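Local atomic coordinates of scallop myosin (Argopecten irradians, PDB entry 1WDC), a protein that serves as the regulatory light chain of molluscan muscle myosin, a calcium-binding subunit responsible for the calcium dependence of the motor's Mg-ATPase activity. Residues A92-D97 / F139-F144. Sequence-based numbering, arbitrary orientation.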
ATOM      1  N   ALA B  92      -5.964  -5.347   6.787  1.00 18.66           N
ATOM      2  CA  ALA B  92      -5.283  -4.410   5.898  1.00 15.79           C
ATOM      3  C   ALA B  92      -3.921  -4.059   6.461  1.00 19.14           C
ATOM      4  O   ALA B  92      -2.962  -3.968   5.720  1.00 24.00           O
ATOM      5  CB  ALA B  92      -6.112  -3.131   5.695  1.00 13.94           C
ATOM      6  N   PHE B  93      -3.857  -3.814   7.771  1.00 21.64           N
ATOM      7  CA  PHE B  93      -2.607  -3.510   8.509  1.00 21.60           C
ATOM      8  C   PHE B  93      -1.630  -4.722   8.450  1.00 22.85           C
ATOM      9  O   PHE B  93      -0.398  -4.564   8.317  1.00 17.14           O
ATOM     10  CB  PHE B  93      -2.935  -3.204   9.999  1.00 20.58           C
ATOM     11  CG  PHE B  93      -3.305  -1.739  10.303  1.00 21.02           C
ATOM     12  CD1 PHE B  93      -2.376  -0.706  10.149  1.00 15.63           C
ATOM     13  CD2 PHE B  93      -4.537  -1.420  10.879  1.00 19.24           C
ATOM     14  CE1 PHE B  93      -2.654   0.609  10.570  1.00 15.13           C
ATOM     15  CE2 PHE B  93      -4.818  -0.087  11.303  1.00 14.29           C
ATOM     16  CZ  PHE B  93      -3.872   0.913  11.145  1.00 17.23           C
ATOM     17  N   ALA B  94      -2.211  -5.912   8.619  1.00 20.29           N
ATOM     18  CA  ALA B  94      -1.497  -7.168   8.655  1.00 17.92           C
ATOM     19  C   ALA B  94      -0.804  -7.496   7.352  1.00 23.24           C
ATOM     20  O   ALA B  94       0.262  -8.098   7.367  1.00 24.83           O
ATOM     21  CB  ALA B  94      -2.426  -8.262   9.045  1.00 14.48           C
ATOM     22  N   MET B  95      -1.290  -6.950   6.241  1.00 22.07           N
ATOM     23  CA  MET B  95      -0.543  -7.051   4.984  1.00 24.18           C
ATOM     24  C   MET B  95       0.877  -6.495   5.089  1.00 25.28           C
ATOM     25  O   MET B  95       1.660  -6.571   4.142  1.00 29.11           O
ATOM     26  CB  MET B  95      -1.264  -6.294   3.885  1.00 21.87           C
ATOM     27  CG  MET B  95      -2.668  -6.731   3.705  1.00 25.25           C
ATOM     28  SD  MET B  95      -3.196  -5.989   2.231  1.00 32.82           S
ATOM     29  CE  MET B  95      -4.876  -6.652   2.054  1.00 32.57           C
ATOM     30  N   PHE B  96       1.109  -5.687   6.109  1.00 24.35           N
ATOM     31  CA  PHE B  96       2.386  -5.004   6.210  1.00 22.32           C
ATOM     32  C   PHE B  96       3.178  -5.591   7.363  1.00 15.76           C
ATOM     33  O   PHE B  96       4.186  -5.051   7.742  1.00 19.28           O
ATOM     34  CB  PHE B  96       2.148  -3.509   6.418  1.00 20.19           C
ATOM     35  CG  PHE B  96       1.423  -2.851   5.283  1.00 18.88           C
ATOM     36  CD1 PHE B  96       0.030  -2.826   5.251  1.00 19.94           C
ATOM     37  CD2 PHE B  96       2.121  -2.286   4.227  1.00 14.35           C
ATOM     38  CE1 PHE B  96      -0.670  -2.258   4.160  1.00 16.03           C
ATOM     39  CE2 PHE B  96       1.432  -1.706   3.132  1.00 17.43           C
ATOM     40  CZ  PHE B  96       0.016  -1.707   3.106  1.00 17.30           C
ATOM     41  N   ASP B  97       2.662  -6.671   7.927  1.00 14.55           N
ATOM     42  CA  ASP B  97       3.236  -7.363   9.075  1.00 22.38           C
ATOM     43  C   ASP B  97       3.419  -8.874   8.743  1.00 23.27           C
ATOM     44  O   ASP B  97       2.704  -9.722   9.256  1.00 31.89           O
ATOM     45  CB  ASP B  97       2.282  -7.186  10.278  1.00 20.08           C
ATOM     46  CG  ASP B  97       2.747  -7.902  11.528  1.00 21.07           C
ATOM     47  OD1 ASP B  97       3.959  -7.854  11.826  1.00 28.53           O
ATOM     48  OD2 ASP B  97       1.896  -8.479  12.237  1.00 19.04           O
ATOM     49  N   PHE B 139       4.058   0.477  16.965  1.00 28.24           N
ATOM     50  CA  PHE B 139       2.632   0.791  16.860  1.00 27.54           C
ATOM     51  C   PHE B 139       1.759  -0.485  16.928  1.00 26.99           C
ATOM     52  O   PHE B 139       1.991  -1.454  16.188  1.00 27.89           O
ATOM     53  CB  PHE B 139       2.430   1.563  15.543  1.00 29.07           C
ATOM     54  CG  PHE B 139       0.993   1.813  15.166  1.00 27.71           C
ATOM     55  CD1 PHE B 139       0.358   2.984  15.563  1.00 27.75           C
ATOM     56  CD2 PHE B 139       0.351   0.970  14.260  1.00 24.54           C
ATOM     57  CE1 PHE B 139      -0.864   3.309  15.063  1.00 29.88           C
ATOM     58  CE2 PHE B 139      -0.874   1.284  13.742  1.00 24.89           C
ATOM     59  CZ  PHE B 139      -1.492   2.457  14.135  1.00 29.45           C
ATOM     60  N   ASP B 140       0.825  -0.514  17.883  1.00 23.16           N
ATOM     61  CA  ASP B 140      -0.092  -1.640  18.078  1.00 22.10           C
ATOM     62  C   ASP B 140      -1.387  -1.494  17.213  1.00 21.71           C
ATOM     63  O   ASP B 140      -2.435  -1.053  17.682  1.00 18.04           O
ATOM     64  CB  ASP B 140      -0.412  -1.763  19.589  1.00 22.71           C
ATOM     65  CG  ASP B 140      -1.209  -3.025  19.946  1.00 22.03           C
ATOM     66  OD1 ASP B 140      -1.758  -3.683  19.049  1.00 28.46           O
ATOM     67  OD2 ASP B 140      -1.315  -3.360  21.139  1.00 24.79           O
ATOM     68  N   TYR B 141      -1.346  -2.020  15.993  1.00 20.27           N
ATOM     69  CA  TYR B 141      -2.457  -1.869  15.081  1.00 20.30           C
ATOM     70  C   TYR B 141      -3.680  -2.686  15.461  1.00 23.68           C
ATOM     71  O   TYR B 141      -4.772  -2.462  14.935  1.00 25.73           O
ATOM     72  CB  TYR B 141      -2.032  -2.165  13.652  1.00 17.05           C
ATOM     73  CG  TYR B 141      -1.673  -3.608  13.341  1.00 23.32           C
ATOM     74  CD1 TYR B 141      -2.675  -4.577  13.147  1.00 21.26           C
ATOM     75  CD2 TYR B 141      -0.329  -4.003  13.163  1.00 21.24           C
ATOM     76  CE1 TYR B 141      -2.349  -5.897  12.840  1.00 17.31           C
ATOM     77  CE2 TYR B 141      -0.008  -5.317  12.794  1.00 14.06           C
ATOM     78  CZ  TYR B 141      -1.025  -6.248  12.659  1.00 18.15           C
ATOM     79  OH  TYR B 141      -0.760  -7.534  12.304  1.00 18.99           O
ATOM     80  N   VAL B 142      -3.504  -3.689  16.305  1.00 23.37           N
ATOM     81  CA  VAL B 142      -4.658  -4.465  16.695  1.00 23.27           C
ATOM     82  C   VAL B 142      -5.462  -3.586  17.646  1.00 28.90           C
ATOM     83  O   VAL B 142      -6.665  -3.411  17.461  1.00 29.15           O
ATOM     84  CB  VAL B 142      -4.277  -5.790  17.373  1.00 22.59           C
ATOM     85  CG1 VAL B 142      -5.506  -6.514  17.768  1.00 21.87           C
ATOM     86  CG2 VAL B 142      -3.502  -6.668  16.432  1.00 18.66           C
ATOM     87  N   LYS B 143      -4.758  -2.861  18.513  1.00 29.65           N
ATOM     88  CA  LYS B 143      -5.420  -2.060  19.522  1.00 29.22           C
ATOM     89  C   LYS B 143      -5.933  -0.812  18.931  1.00 30.38           C
ATOM     90  O   LYS B 143      -6.910  -0.277  19.408  1.00 33.70           O
ATOM     91  CB  LYS B 143      -4.484  -1.687  20.660  1.00 37.09           C
ATOM     92  CG  LYS B 143      -4.819  -2.400  21.962  1.00 47.98           C
ATOM     93  CD  LYS B 143      -6.297  -2.928  21.973  1.00 54.66           C
ATOM     94  CE  LYS B 143      -6.406  -4.416  21.539  1.00 57.40           C
ATOM     95  NZ  LYS B 143      -7.772  -4.821  21.021  1.00 56.13           N
ATOM     96  N   PHE B 144      -5.126  -0.222  18.067  1.00 29.20           N
ATOM     97  CA  PHE B 144      -5.547   0.942  17.321  1.00 28.12           C
ATOM     98  C   PHE B 144      -6.844   0.676  16.516  1.00 30.82           C
ATOM     99  O   PHE B 144      -7.710   1.544  16.415  1.00 30.41           O
ATOM    100  CB  PHE B 144      -4.430   1.372  16.383  1.00 26.63           C
ATOM    101  CG  PHE B 144      -4.787   2.555  15.538  1.00 25.19           C
ATOM    102  CD1 PHE B 144      -4.661   3.842  16.036  1.00 24.32           C
ATOM    103  CD2 PHE B 144      -5.233   2.384  14.226  1.00 22.46           C
ATOM    104  CE1 PHE B 144      -4.963   4.943  15.231  1.00 26.36           C
ATOM    105  CE2 PHE B 144      -5.533   3.474  13.431  1.00 23.05           C
ATOM    106  CZ  PHE B 144      -5.397   4.750  13.928  1.00 23.59           C
TER
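Phe93 and Tyr141 slide past each other head to tail, and each lays its CB over the other's ring. Phe93 CB stands 3.8 Å from the Tyr141 ring centroid, and Tyr141 CB lies over the Phe93 ring face at the same distance from its centroid; both are CH-pi contacts. The ring planes differ by 18°, but the centroids are 5.5 Å apart, so the face-on contact is made by the two CB atoms rather than by ring on ring. A chi1 of 68° wedges the tyrosine CG between its own backbone N and carbonyl carbon, and from there the ring runs back along Phe93 toward Asp97. At its far end Tyr141 OH donates a hydrogen bond to Asp97 OD2 (2.8 Å), meeting the oxygen on its anti side, 26° out of the carboxylate plane. Thr101 OG1 bonds Asp97 OD1 and the Lys102 backbone N bonds OD2, which fixes this acceptor. A phenylalanine in place of Tyr141 would probably leave Asp97 OD2 with one donor fewer, the Lys102 N. The outer rim of Phe93 completes an aromatic cluster: Phe93 CE1 reaches Phe139 CE2 at 3.7 Å, and Phe93 CZ meets Phe144 CD2 rim to rim at 3.7 Å, neither ring over the other's face. The contact joins the last part of helix 86-94 and the type I turn Ala94-Asp97 to the start of helix 141-149, within what is probably the C-terminal EF-hand-type lobe. Ile109 of helix 106-115 packs on Phe93 and Phe139, and Leu104 of strand 104-105 on Tyr141.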